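Local structure of rubber oxygenase (Streptomyces sp., 5O1L) at residues A64-R69 and G95-F100; A144-S149 and A295-G300; A199-L204 and I220-A225. The protein cleaves poly(cis-1,4-isoprene), the polymer of natural rubber, by adding molecular oxygen across its double bonds with the help of a non-covalently bound heme b. One frame throughout, in Å; residues are numbered along the deposited sequence. Where two conformers were deposited one is given.

In the fold
Contact 1 lies near the surface, about 26 Å from the centre of the chain. Contacts 2 and 3 are buried, both on the heme. Contact 1 joins helices 59-68 and 95-104 by a salt bridge over a small apolar patch. Contact 3 puts an arginine on a backbone carbonyl and apolar side chains against the heme. Contact 2 uses a backbone bond, small side chains and a helix cap, and its Glu148 faces the opposite side of the porphyrin from contact 3. Contacts 1 and 3 touch, with Ala64, Ile67 and Asp68 packed on helix 187-204. Contacts 1 and 2 stay apart, about 18 Å between nearest atoms.

Contact 1: A64-R69 and G95-F100; sequences AAVIDR and GDLREF
Asp96 OD1 is gripped by two donors. Arg69 NH1 reaches it at 2.9 Å from across the contact, on the syn lone pair. The backbone N of Leu97 adds a weak bond to the same oxygen from within its own helix. The other oxygen, Asp96 OD2, takes Arg69 NH2 at 2.8 Å, and this bond is the straighter of the two arginine bonds (169°). The salt bridge is therefore end-on, with one guanidinium nitrogen to each carboxylate oxygen. The two planes are not coplanar but turned 35° apart. OD2 lies in the guanidinium plane, while OD1 is tilted from it. Asp96 CG sits between the backbone N and the carbonyl carbon (chi1 50°), which swings the carboxylate back beside Leu97 N. The Arg69 chain bends at its third torsion. Ala65 O lies over one face of the guanidinium, offset toward its rim. Arg69 NH1 has a second anionic partner, Glu71, so Arg69 shares its charge with two carboxylates.

The pair joins two roughly antiparallel helices of this mainly helical protein. Arg69 lies at the C-terminal end of segment 64-69, and Asp96 in the first turn of helix 95-104. An anion near a helix N-terminus, such as Asp96, should be favoured by the helix dipole.

The axes of the short segments come no closer than 10.4 Å, and the apolar contact is small. Val66 CG2 meets Leu97 CB at 4.2 Å, where the two backbones come nearest. Ala65 CB lies 4.0 Å from Asp96 OD2, against the carboxylate. Val66 and Leu97 also pack on Val75 of helix 72-79. Leu97 further touches Met196 of helix 187-204.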
loop_
_atom_site.group_PDB
_atom_site.type_symbol
_atom_site.label_atom_id
_atom_site.label_comp_id
_atom_site.label_asym_id
_atom_site.label_seq_id
_atom_site.Cartn_x
_atom_site.Cartn_y
_atom_site.Cartn_z
ATOM N N ALA A 64 4.295 -21.893 7.648
ATOM C CA ALA A 64 4.095 -23.156 6.984
ATOM C C ALA A 64 3.790 -24.199 8.078
ATOM O O ALA A 64 2.853 -24.979 7.886
ATOM C CB ALA A 64 5.341 -23.542 6.206
ATOM N N ALA A 65 4.513 -24.167 9.181
ATOM C CA ALA A 65 4.327 -25.142 10.294
ATOM C C ALA A 65 2.992 -24.939 10.972
ATOM O O ALA A 65 2.236 -25.918 11.181
ATOM C CB ALA A 65 5.436 -25.058 11.285
ATOM N N VAL A 66 2.618 -23.687 11.237
ATOM C CA VAL A 66 1.324 -23.372 11.813
ATOM C C VAL A 66 0.173 -23.888 10.945
ATOM O O VAL A 66 -0.755 -24.559 11.449
ATOM C CB VAL A 66 1.215 -21.860 12.121
ATOM C CG1 VAL A 66 -0.206 -21.466 12.502
ATOM C CG2 VAL A 66 2.241 -21.502 13.210
ATOM N N ILE A 67 0.234 -23.695 9.649
ATOM C CA ILE A 67 -0.794 -24.128 8.763
ATOM C C ILE A 67 -0.844 -25.699 8.742
ATOM O O ILE A 67 -1.906 -26.277 8.926
ATOM C CB ILE A 67 -0.596 -23.581 7.353
ATOM C CG1 ILE A 67 -0.886 -22.074 7.377
ATOM C CG2 ILE A 67 -1.523 -24.245 6.376
ATOM C CD1 ILE A 67 -0.309 -21.318 6.178
ATOM N N ASP A 68 0.319 -26.298 8.555
ATOM C CA ASP A 68 0.423 -27.774 8.455
ATOM C C ASP A 68 0.029 -28.482 9.762
ATOM O O ASP A 68 -0.372 -29.634 9.712
ATOM C CB ASP A 68 1.836 -28.170 8.004
ATOM C CG ASP A 68 2.106 -27.818 6.541
ATOM O OD1 ASP A 68 1.139 -27.530 5.796
ATOM O OD2 ASP A 68 3.288 -27.808 6.115
ATOM N N ARG A 69 0.184 -27.840 10.920
ATOM C CA ARG A 69 -0.254 -28.414 12.205
ATOM C C ARG A 69 -1.700 -28.174 12.507
ATOM O O ARG A 69 -2.171 -28.661 13.551
ATOM C CB ARG A 69 0.602 -27.923 13.371
ATOM C CG ARG A 69 2.049 -28.397 13.321
ATOM C CD ARG A 69 2.868 -28.129 14.587
ATOM N NE ARG A 69 2.711 -26.728 15.028
ATOM C CZ ARG A 69 3.618 -25.735 14.970
ATOM N NH1 ARG A 69 3.253 -24.512 15.356
ATOM N NH2 ARG A 69 4.888 -25.886 14.577
ATOM N N GLY A 95 4.560 -22.078 20.394
ATOM C CA GLY A 95 5.830 -21.467 20.795
ATOM C C GLY A 95 6.642 -20.850 19.685
ATOM O O GLY A 95 7.229 -19.808 19.909
ATOM N N ASP A 96 6.713 -21.517 18.548
ATOM C CA ASP A 96 7.483 -21.003 17.405
ATOM C C ASP A 96 6.866 -19.700 16.893
ATOM O O ASP A 96 7.608 -18.747 16.593
ATOM C CB ASP A 96 7.658 -22.025 16.263
ATOM C CG ASP A 96 6.344 -22.724 15.789
ATOM O OD1 ASP A 96 5.167 -22.485 16.280
ATOM O OD2 ASP A 96 6.500 -23.562 14.832
ATOM N N LEU A 97 5.546 -19.637 16.845
ATOM C CA LEU A 97 4.884 -18.404 16.423
ATOM C C LEU A 97 5.046 -17.345 17.472
ATOM O O LEU A 97 5.297 -16.150 17.167
ATOM C CB LEU A 97 3.418 -18.700 16.141
ATOM C CG LEU A 97 2.619 -17.502 15.637
ATOM C CD1 LEU A 97 3.146 -17.044 14.291
ATOM C CD2 LEU A 97 1.152 -17.835 15.505
ATOM N N ARG A 98 4.907 -17.647 18.746
ATOM C CA ARG A 98 5.135 -16.653 19.782
ATOM C C ARG A 98 6.535 -16.019 19.664
ATOM O O ARG A 98 6.661 -14.776 19.671
ATOM C CB ARG A 98 4.971 -17.232 21.187
ATOM C CG ARG A 98 5.181 -16.160 22.257
ATOM C CD ARG A 98 4.980 -16.601 23.705
ATOM N NE ARG A 98 5.490 -17.924 23.995
ATOM C CZ ARG A 98 6.758 -18.327 24.125
ATOM N NH1 ARG A 98 7.804 -17.513 23.947
ATOM N NH2 ARG A 98 6.972 -19.606 24.438
ATOM N N GLU A 99 7.533 -16.849 19.488
ATOM C CA GLU A 99 8.900 -16.361 19.383
ATOM C C GLU A 99 9.043 -15.455 18.147
ATOM O O GLU A 99 9.638 -14.381 18.258
ATOM C CB GLU A 99 9.867 -17.544 19.289
ATOM C CG GLU A 99 11.325 -17.272 19.074
ATOM C CD GLU A 99 12.129 -18.564 19.207
ATOM O OE1 GLU A 99 12.231 -19.335 18.223
ATOM O OE2 GLU A 99 12.582 -18.834 20.337
ATOM N N PHE A 100 8.477 -15.897 17.030
ATOM C CA PHE A 100 8.484 -15.069 15.797
ATOM C C PHE A 100 7.857 -13.740 16.088
ATOM O O PHE A 100 8.423 -12.674 15.690
ATOM C CB PHE A 100 7.809 -15.766 14.632
ATOM C CG PHE A 100 7.535 -14.836 13.480
ATOM C CD1 PHE A 100 8.608 -14.477 12.662
ATOM C CD2 PHE A 100 6.281 -14.217 13.309
ATOM C CE1 PHE A 100 8.397 -13.561 11.672
ATOM C CE2 PHE A 100 6.131 -13.255 12.315
ATOM C CZ PHE A 100 7.192 -12.975 11.503
#

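Contact 2: A144-S149 and A295-G300; sequences AIPRES and AHTPEG. With HEM (protoporphyrin IX containing Fe), chain C; IMD (imidazole), chain D; IMD (imidazole), chain E.
The flat peptide carbonyl of Ala144 is met in its own plane by the backbone N of Ala295. Ala295 N lies 2.8 Å from Ala144 O, and the bond is nearly straight (166°). The alpha carbon of Ala144 also turns a C-H toward Ala295 O. Two residues on, Pro146 meets small apolar groups with its CB and CG. Its CG lies 4.0 Å from Ala295 CB, and its CB lies 3.8 Å from Thr297 CG2. Thr297 and the proline meet at about a right angle.

Two helix starts come together here. Ile145 is the N-cap residue of helix 146-154, and Thr297 is the N-cap of helix 298-313. Thr297 OG1 lies between the backbone N and the carbonyl carbon (chi1 57°), which points it at the first turn. There it accepts from Gly300 N at 2.8 Å. Thr297 CG2 is left to face Pro146. Ser149 packs against the same turn, with OG 3.7 Å from Gly300 CA. A side chain on Gly300 would run into Thr297 OG1. Both segments belong to the catalytic domain, a family of the globin clan.

Helix 146-154 carries the contact to the heme. Arg147 O and Glu148 CA touch the heme vinyl carbon CBC. The extended Glu148 side chain runs to two imidazoles, probably from the crystallisation liquor. N1 of the chain D imidazole donates to Glu148 OE2 at 2.8 Å. N1 of the chain E imidazole lies suspiciously close to the same oxygen, and its bond is doubtful. In the chain D imidazole, IMD N3 binds HEM FE at 2.1 Å. The other oxygen, Glu148 OE1, is hydrogen-bonded to Thr230. Arg147 makes salt bridges with Asp226 and Glu52.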
loop_
_atom_site.group_PDB
_atom_site.type_symbol
_atom_site.label_atom_id
_atom_site.label_comp_id
_atom_site.label_asym_id
_atom_site.label_seq_id
_atom_site.Cartn_x
_atom_site.Cartn_y
_atom_site.Cartn_z
ATOM N N ALA A 144 -2.974 -2.824 -12.437
ATOM C CA ALA A 144 -1.980 -2.902 -13.492
ATOM C C ALA A 144 -0.632 -3.499 -13.056
ATOM O O ALA A 144 0.300 -3.503 -13.831
ATOM C CB ALA A 144 -1.764 -1.548 -14.136
ATOM N N ILE A 145 -0.529 -3.950 -11.814
ATOM C CA ILE A 145 0.678 -4.660 -11.318
ATOM C C ILE A 145 0.410 -6.153 -11.378
ATOM O O ILE A 145 -0.366 -6.676 -10.592
ATOM C CB ILE A 145 1.024 -4.231 -9.874
ATOM C CG1 ILE A 145 1.311 -2.732 -9.822
ATOM C CG2 ILE A 145 2.267 -5.017 -9.438
ATOM C CD1 ILE A 145 1.489 -2.206 -8.396
ATOM N N PRO A 146 0.995 -6.859 -12.371
ATOM C CA PRO A 146 0.483 -8.215 -12.643
ATOM C C PRO A 146 0.615 -9.162 -11.480
ATOM O O PRO A 146 -0.344 -9.892 -11.150
ATOM C CB PRO A 146 1.331 -8.634 -13.829
ATOM C CG PRO A 146 1.610 -7.416 -14.573
ATOM C CD PRO A 146 1.871 -6.390 -13.452
ATOM N N ARG A 147 1.744 -9.133 -10.756
ATOM C CA ARG A 147 1.909 -10.064 -9.667
ATOM C C ARG A 147 1.008 -9.822 -8.484
ATOM O O ARG A 147 0.552 -10.769 -7.865
ATOM C CB ARG A 147 3.345 -10.078 -9.199
ATOM C CG ARG A 147 4.233 -10.789 -10.174
ATOM C CD ARG A 147 5.643 -10.772 -9.715
ATOM N NE ARG A 147 6.471 -11.653 -10.580
ATOM C CZ ARG A 147 7.788 -11.719 -10.497
ATOM N NH1 ARG A 147 8.457 -11.000 -9.628
ATOM N NH2 ARG A 147 8.450 -12.543 -11.285
ATOM N N GLU A 148 0.756 -8.539 -8.172
ATOM C CA GLU A 148 -0.122 -8.243 -7.085
ATOM C C GLU A 148 -1.537 -8.643 -7.517
ATOM O O GLU A 148 -2.258 -9.248 -6.714
ATOM C CB GLU A 148 0.007 -6.747 -6.742
ATOM C CG GLU A 148 -0.775 -6.349 -5.488
ATOM C CD GLU A 148 -0.722 -4.884 -5.160
ATOM O OE1 GLU A 148 0.172 -4.200 -5.620
ATOM O OE2 GLU A 148 -1.691 -4.473 -4.471
ATOM N N SER A 149 -1.945 -8.260 -8.743
ATOM C CA SER A 149 -3.302 -8.599 -9.212
ATOM C C SER A 149 -3.515 -10.109 -9.219
ATOM O O SER A 149 -4.567 -10.564 -8.737
ATOM C CB SER A 149 -3.559 -8.081 -10.595
ATOM O OG SER A 149 -3.585 -6.642 -10.592
ATOM N N ALA A 295 1.087 -3.403 -16.548
ATOM C CA ALA A 295 0.510 -4.135 -17.680
ATOM C C ALA A 295 -0.899 -4.514 -17.377
ATOM O O ALA A 295 -1.226 -4.916 -16.290
ATOM C CB ALA A 295 1.318 -5.355 -18.007
ATOM N N HIS A 296 -1.754 -4.508 -18.424
ATOM C CA HIS A 296 -3.036 -5.078 -18.300
ATOM C C HIS A 296 -2.942 -6.591 -18.185
ATOM O O HIS A 296 -2.132 -7.211 -18.885
ATOM C CB HIS A 296 -3.842 -4.717 -19.556
ATOM C CG HIS A 296 -5.222 -5.255 -19.554
ATOM N ND1 HIS A 296 -5.510 -6.532 -20.009
ATOM C CD2 HIS A 296 -6.387 -4.740 -19.089
ATOM C CE1 HIS A 296 -6.804 -6.751 -19.882
ATOM N NE2 HIS A 296 -7.363 -5.676 -19.352
ATOM N N THR A 297 -3.777 -7.190 -17.350
ATOM C CA THR A 297 -3.897 -8.614 -17.264
ATOM C C THR A 297 -5.386 -8.941 -17.191
ATOM O O THR A 297 -6.167 -8.117 -16.737
ATOM C CB THR A 297 -3.212 -9.218 -16.004
ATOM O OG1 THR A 297 -3.763 -8.606 -14.814
ATOM C CG2 THR A 297 -1.735 -9.056 -16.077
ATOM N N PRO A 298 -5.769 -10.192 -17.537
ATOM C CA PRO A 298 -7.163 -10.603 -17.315
ATOM C C PRO A 298 -7.612 -10.535 -15.874
ATOM O O PRO A 298 -8.723 -10.118 -15.585
ATOM C CB PRO A 298 -7.170 -12.077 -17.802
ATOM C CG PRO A 298 -5.998 -12.202 -18.712
ATOM C CD PRO A 298 -4.972 -11.225 -18.230
ATOM N N GLU A 299 -6.720 -10.898 -14.951
ATOM C CA GLU A 299 -7.031 -10.863 -13.527
ATOM C C GLU A 299 -7.194 -9.432 -13.035
ATOM O O GLU A 299 -8.145 -9.097 -12.311
ATOM C CB GLU A 299 -5.954 -11.582 -12.730
ATOM C CG GLU A 299 -5.833 -13.083 -13.076
ATOM C CD GLU A 299 -4.892 -13.426 -14.249
ATOM O OE1 GLU A 299 -4.460 -12.518 -14.992
ATOM O OE2 GLU A 299 -4.575 -14.622 -14.471
ATOM N N GLY A 300 -6.254 -8.591 -13.437
ATOM C CA GLY A 300 -6.328 -7.173 -13.052
ATOM C C GLY A 300 -7.575 -6.533 -13.587
ATOM O O GLY A 300 -8.207 -5.778 -12.880
HETATM C CHA HEM C . -2.681 -9.503 2.387
HETATM C CHB HEM C . -0.623 -5.248 2.848
HETATM C CHC HEM C . 2.392 -6.322 -0.713
HETATM C CHD HEM C . -0.349 -10.082 -1.779
HETATM C C1A HEM C . -2.301 -8.279 2.811
HETATM C C2A HEM C . -2.929 -7.645 3.948
HETATM C C3A HEM C . -2.377 -6.428 4.050
HETATM C C4A HEM C . -1.401 -6.302 3.067
HETATM C CMA HEM C . -2.774 -5.406 5.087
HETATM C CAA HEM C . -4.040 -8.209 4.867
HETATM C CBA HEM C . -5.419 -7.977 4.219
HETATM C CGA HEM C . -6.478 -8.101 5.252
HETATM O O1A HEM C . -6.758 -9.275 5.524
HETATM O O2A HEM C . -6.986 -7.040 5.786
HETATM C C1B HEM C . 0.419 -5.185 1.929
HETATM C C2B HEM C . 1.279 -4.056 1.828
HETATM C C3B HEM C . 2.153 -4.315 0.867
HETATM C C4B HEM C . 1.822 -5.621 0.318
HETATM C CMB HEM C . 1.241 -2.795 2.665
HETATM C CAB HEM C . 3.314 -3.648 0.334
HETATM C CBB HEM C . 3.855 -2.393 0.754
HETATM C C1C HEM C . 1.913 -7.465 -1.335
HETATM C C2C HEM C . 2.431 -7.930 -2.609
HETATM C C3C HEM C . 1.649 -9.007 -2.868
HETATM C C4C HEM C . 0.659 -9.093 -1.808
HETATM C CMC HEM C . 3.628 -7.401 -3.345
HETATM C CAC HEM C . 1.705 -9.886 -4.046
HETATM C CBC HEM C . 2.651 -9.970 -5.063
HETATM C C1D HEM C . -1.226 -10.234 -0.736
HETATM C C2D HEM C . -2.180 -11.355 -0.624
HETATM C C3D HEM C . -2.836 -11.212 0.522
HETATM C C4D HEM C . -2.271 -10.022 1.161
HETATM C CMD HEM C . -2.360 -12.356 -1.703
HETATM C CAD HEM C . -3.969 -12.112 1.072
HETATM C CBD HEM C . -5.277 -11.605 0.476
HETATM C CGD HEM C . -6.411 -12.525 0.941
HETATM O O1D HEM C . -7.312 -12.004 1.636
HETATM O O2D HEM C . -6.473 -13.753 0.661
HETATM N NA HEM C . -1.345 -7.460 2.301
HETATM N NB HEM C . 0.783 -6.061 0.983
HETATM N NC HEM C . 0.824 -8.142 -0.861
HETATM N ND HEM C . -1.262 -9.502 0.405
HETATM FE FE HEM C . -0.234 -7.820 0.713
HETATM N N1 IMD D . -2.459 -5.915 -2.218
HETATM C C2 IMD D . -1.306 -6.203 -1.594
HETATM N N3 IMD D . -1.631 -6.851 -0.502
HETATM C C4 IMD D . -2.981 -7.025 -0.443
HETATM C C5 IMD D . -3.495 -6.409 -1.539
HETATM N N1 IMD E . -1.744 -2.035 -3.851
HETATM C C2 IMD E . -2.721 -1.303 -3.268
HETATM N N3 IMD E . -2.458 -0.006 -3.474
HETATM C C4 IMD E . -1.300 0.054 -4.186
HETATM C C5 IMD E . -0.848 -1.230 -4.437
#

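Contact 3: A199-L204 and I220-A225; sequences AAVRHL and IPISQA. With HEM (protoporphyrin IX containing Fe), chain C.
Arg202, Ile222 and Pro221 carry most of this contact, and Arg202 has the largest share. Its chain is extended from CG to NE and passes over the backbone of 220-222. The guanidinium grips one oxygen side-on with two nitrogens. Arg202 NE and NH2 each lie 2.9 Å from Ile222 O, and this oxygen stays close to the guanidinium plane. NH2 comes in the plane of the carbonyl, while NE stands 42° above it. The Arg202 methylenes are packed too. Arg202 CG lies 3.3 Å from Pro221 O, and its CB lies 3.7 Å from Ile220 CG2. Arg202 NH1 points elsewhere and forms a salt bridge with Asp60 of helix 59-68.

Ile222 has a left-handed backbone conformation, with positive phi and psi. Its carbonyl faces Arg202 while its side chain lies over the porphyrin. Ile222 CG1 touches HEM CAC at 3.7 Å, and its CD1 lies 3.7 Å from HEM CHD. Val201 CG1 meets Ile222 CD1 at 3.7 Å, crossing it at about a right angle, and also touches the heme methyl carbon CMD. Ile222 lies over the heme face opposite the iron-bound imidazole. Val201 packs at the rim on the same side, that of His198, the probable axial ligand on helix 187-204. Pro221 CG packs against Val201 O and Arg202 CA. Just beyond, Ser223 caps helix 224-244, and Asp226 returns a bond to Ser223 N, as in a capping box.

With a leucine in place of Arg202, Ile222 O would lose both donors and Asp60 its cation, and the 220-222 backbone would probably be less firmly held against helix 187-204. Polar and apolar parts of the contact are separated: the charged arginine ties this backbone to the helix, while the branches of Ile222 and Val201 give the heme an apolar surface.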
loop_
_atom_site.group_PDB
_atom_site.type_symbol
_atom_site.label_atom_id
_atom_site.label_comp_id
_atom_site.label_asym_id
_atom_site.label_seq_id
_atom_site.Cartn_x
_atom_site.Cartn_y
_atom_site.Cartn_z
ATOM N N ALA A 199 3.282 -14.566 4.620
ATOM C CA ALA A 199 3.980 -15.810 4.782
ATOM C C ALA A 199 3.044 -17.021 4.548
ATOM O O ALA A 199 3.440 -18.007 3.901
ATOM C CB ALA A 199 4.640 -15.836 6.133
ATOM N N ALA A 200 1.830 -16.927 5.020
ATOM C CA ALA A 200 0.834 -17.959 4.755
ATOM C C ALA A 200 0.564 -18.082 3.275
ATOM O O ALA A 200 0.526 -19.202 2.761
ATOM C CB ALA A 200 -0.453 -17.635 5.470
ATOM N N VAL A 201 0.385 -16.960 2.584
ATOM C CA VAL A 201 0.178 -16.951 1.143
ATOM C C VAL A 201 1.281 -17.629 0.381
ATOM O O VAL A 201 1.029 -18.288 -0.630
ATOM C CB VAL A 201 -0.091 -15.518 0.646
ATOM C CG1 VAL A 201 -0.145 -15.425 -0.877
ATOM C CG2 VAL A 201 -1.426 -15.043 1.258
ATOM N N ARG A 202 2.509 -17.458 0.835
ATOM C CA ARG A 202 3.665 -18.062 0.162
ATOM C C ARG A 202 3.595 -19.585 0.257
ATOM O O ARG A 202 4.090 -20.284 -0.617
ATOM C CB ARG A 202 4.960 -17.540 0.734
ATOM C CG ARG A 202 5.198 -16.075 0.453
ATOM C CD ARG A 202 6.636 -15.700 0.751
ATOM N NE ARG A 202 6.769 -14.243 0.729
ATOM C CZ ARG A 202 6.658 -13.506 1.815
ATOM N NH1 ARG A 202 6.518 -13.978 3.059
ATOM N NH2 ARG A 202 6.624 -12.152 1.639
ATOM N N HIS A 203 3.019 -20.091 1.343
ATOM C CA HIS A 203 2.814 -21.534 1.472
ATOM C C HIS A 203 1.603 -22.004 0.651
ATOM O O HIS A 203 1.622 -23.106 0.062
ATOM C CB HIS A 203 2.667 -21.848 2.938
ATOM C CG HIS A 203 2.625 -23.317 3.256
ATOM N ND1 HIS A 203 1.549 -23.912 3.868
ATOM C CD2 HIS A 203 3.536 -24.295 3.039
ATOM C CE1 HIS A 203 1.788 -25.206 4.005
ATOM N NE2 HIS A 203 2.971 -25.472 3.484
ATOM N N LEU A 204 0.562 -21.198 0.544
ATOM C CA LEU A 204 -0.710 -21.578 -0.067
ATOM C C LEU A 204 -0.762 -21.429 -1.562
ATOM O O LEU A 204 -1.206 -22.354 -2.262
ATOM C CB LEU A 204 -1.878 -20.800 0.557
ATOM C CG LEU A 204 -2.014 -21.184 2.024
ATOM C CD1 LEU A 204 -2.963 -20.241 2.728
ATOM C CD2 LEU A 204 -2.510 -22.622 2.177
ATOM N N ILE A 220 7.466 -18.846 -5.845
ATOM C CA ILE A 220 6.862 -18.498 -4.564
ATOM C C ILE A 220 6.448 -17.026 -4.711
ATOM O O ILE A 220 7.259 -16.228 -5.218
ATOM C CB ILE A 220 7.913 -18.579 -3.447
ATOM C CG1 ILE A 220 8.597 -19.981 -3.456
ATOM C CG2 ILE A 220 7.352 -18.140 -2.087
ATOM C CD1 ILE A 220 9.652 -20.138 -2.407
ATOM N N PRO A 221 5.237 -16.676 -4.327
ATOM C CA PRO A 221 4.795 -15.304 -4.554
ATOM C C PRO A 221 5.363 -14.353 -3.462
ATOM O O PRO A 221 5.893 -14.762 -2.443
ATOM C CB PRO A 221 3.291 -15.397 -4.351
ATOM C CG PRO A 221 3.179 -16.445 -3.306
ATOM C CD PRO A 221 4.199 -17.490 -3.664
ATOM N N ILE A 222 5.160 -13.078 -3.728
ATOM C CA ILE A 222 5.420 -12.013 -2.768
ATOM C C ILE A 222 6.894 -11.995 -2.366
ATOM O O ILE A 222 7.267 -12.083 -1.186
ATOM C CB ILE A 222 4.493 -12.013 -1.516
ATOM C CG1 ILE A 222 3.066 -12.469 -1.796
ATOM C CG2 ILE A 222 4.491 -10.602 -0.907
ATOM C CD1 ILE A 222 2.209 -12.522 -0.581
ATOM N N SER A 223 7.755 -11.869 -3.349
ATOM C CA SER A 223 9.183 -11.681 -3.042
ATOM C C SER A 223 9.418 -10.282 -2.453
ATOM O O SER A 223 8.537 -9.419 -2.519
ATOM C CB SER A 223 10.040 -11.832 -4.310
ATOM O OG SER A 223 9.791 -10.760 -5.183
ATOM N N GLN A 224 10.579 -10.084 -1.857
ATOM C CA GLN A 224 11.017 -8.767 -1.359
ATOM C C GLN A 224 10.884 -7.738 -2.475
ATOM O O GLN A 224 10.472 -6.589 -2.238
ATOM C CB GLN A 224 12.478 -8.818 -0.907
ATOM C CG GLN A 224 12.732 -9.692 0.324
ATOM C CD GLN A 224 12.483 -8.985 1.605
ATOM O OE1 GLN A 224 11.931 -9.572 2.568
ATOM N NE2 GLN A 224 12.797 -7.725 1.642
ATOM N N ALA A 225 11.335 -8.107 -3.677
ATOM C CA ALA A 225 11.246 -7.199 -4.828
ATOM C C ALA A 225 9.795 -6.828 -5.103
ATOM O O ALA A 225 9.469 -5.653 -5.354
ATOM C CB ALA A 225 11.909 -7.827 -6.071
HETATM C CHA HEM C . -2.681 -9.503 2.387
HETATM C CHB HEM C . -0.623 -5.248 2.848
HETATM C CHC HEM C . 2.392 -6.322 -0.713
HETATM C CHD HEM C . -0.349 -10.082 -1.779
HETATM C C1A HEM C . -2.301 -8.279 2.811
HETATM C C2A HEM C . -2.929 -7.645 3.948
HETATM C C3A HEM C . -2.377 -6.428 4.050
HETATM C C4A HEM C . -1.401 -6.302 3.067
HETATM C CMA HEM C . -2.774 -5.406 5.087
HETATM C CAA HEM C . -4.040 -8.209 4.867
HETATM C CBA HEM C . -5.419 -7.977 4.219
HETATM C CGA HEM C . -6.478 -8.101 5.252
HETATM O O1A HEM C . -6.758 -9.275 5.524
HETATM O O2A HEM C . -6.986 -7.040 5.786
HETATM C C1B HEM C . 0.419 -5.185 1.929
HETATM C C2B HEM C . 1.279 -4.056 1.828
HETATM C C3B HEM C . 2.153 -4.315 0.867
HETATM C C4B HEM C . 1.822 -5.621 0.318
HETATM C CMB HEM C . 1.241 -2.795 2.665
HETATM C CAB HEM C . 3.314 -3.648 0.334
HETATM C CBB HEM C . 3.855 -2.393 0.754
HETATM C C1C HEM C . 1.913 -7.465 -1.335
HETATM C C2C HEM C . 2.431 -7.930 -2.609
HETATM C C3C HEM C . 1.649 -9.007 -2.868
HETATM C C4C HEM C . 0.659 -9.093 -1.808
HETATM C CMC HEM C . 3.628 -7.401 -3.345
HETATM C CAC HEM C . 1.705 -9.886 -4.046
HETATM C CBC HEM C . 2.651 -9.970 -5.063
HETATM C C1D HEM C . -1.226 -10.234 -0.736
HETATM C C2D HEM C . -2.180 -11.355 -0.624
HETATM C C3D HEM C . -2.836 -11.212 0.522
HETATM C C4D HEM C . -2.271 -10.022 1.161
HETATM C CMD HEM C . -2.360 -12.356 -1.703
HETATM C CAD HEM C . -3.969 -12.112 1.072
HETATM C CBD HEM C . -5.277 -11.605 0.476
HETATM C CGD HEM C . -6.411 -12.525 0.941
HETATM O O1D HEM C . -7.312 -12.004 1.636
HETATM O O2D HEM C . -6.473 -13.753 0.661
HETATM N NA HEM C . -1.345 -7.460 2.301
HETATM N NB HEM C . 0.783 -6.061 0.983
HETATM N NC HEM C . 0.824 -8.142 -0.861
HETATM N ND HEM C . -1.262 -9.502 0.405
HETATM FE FE HEM C . -0.234 -7.820 0.713
#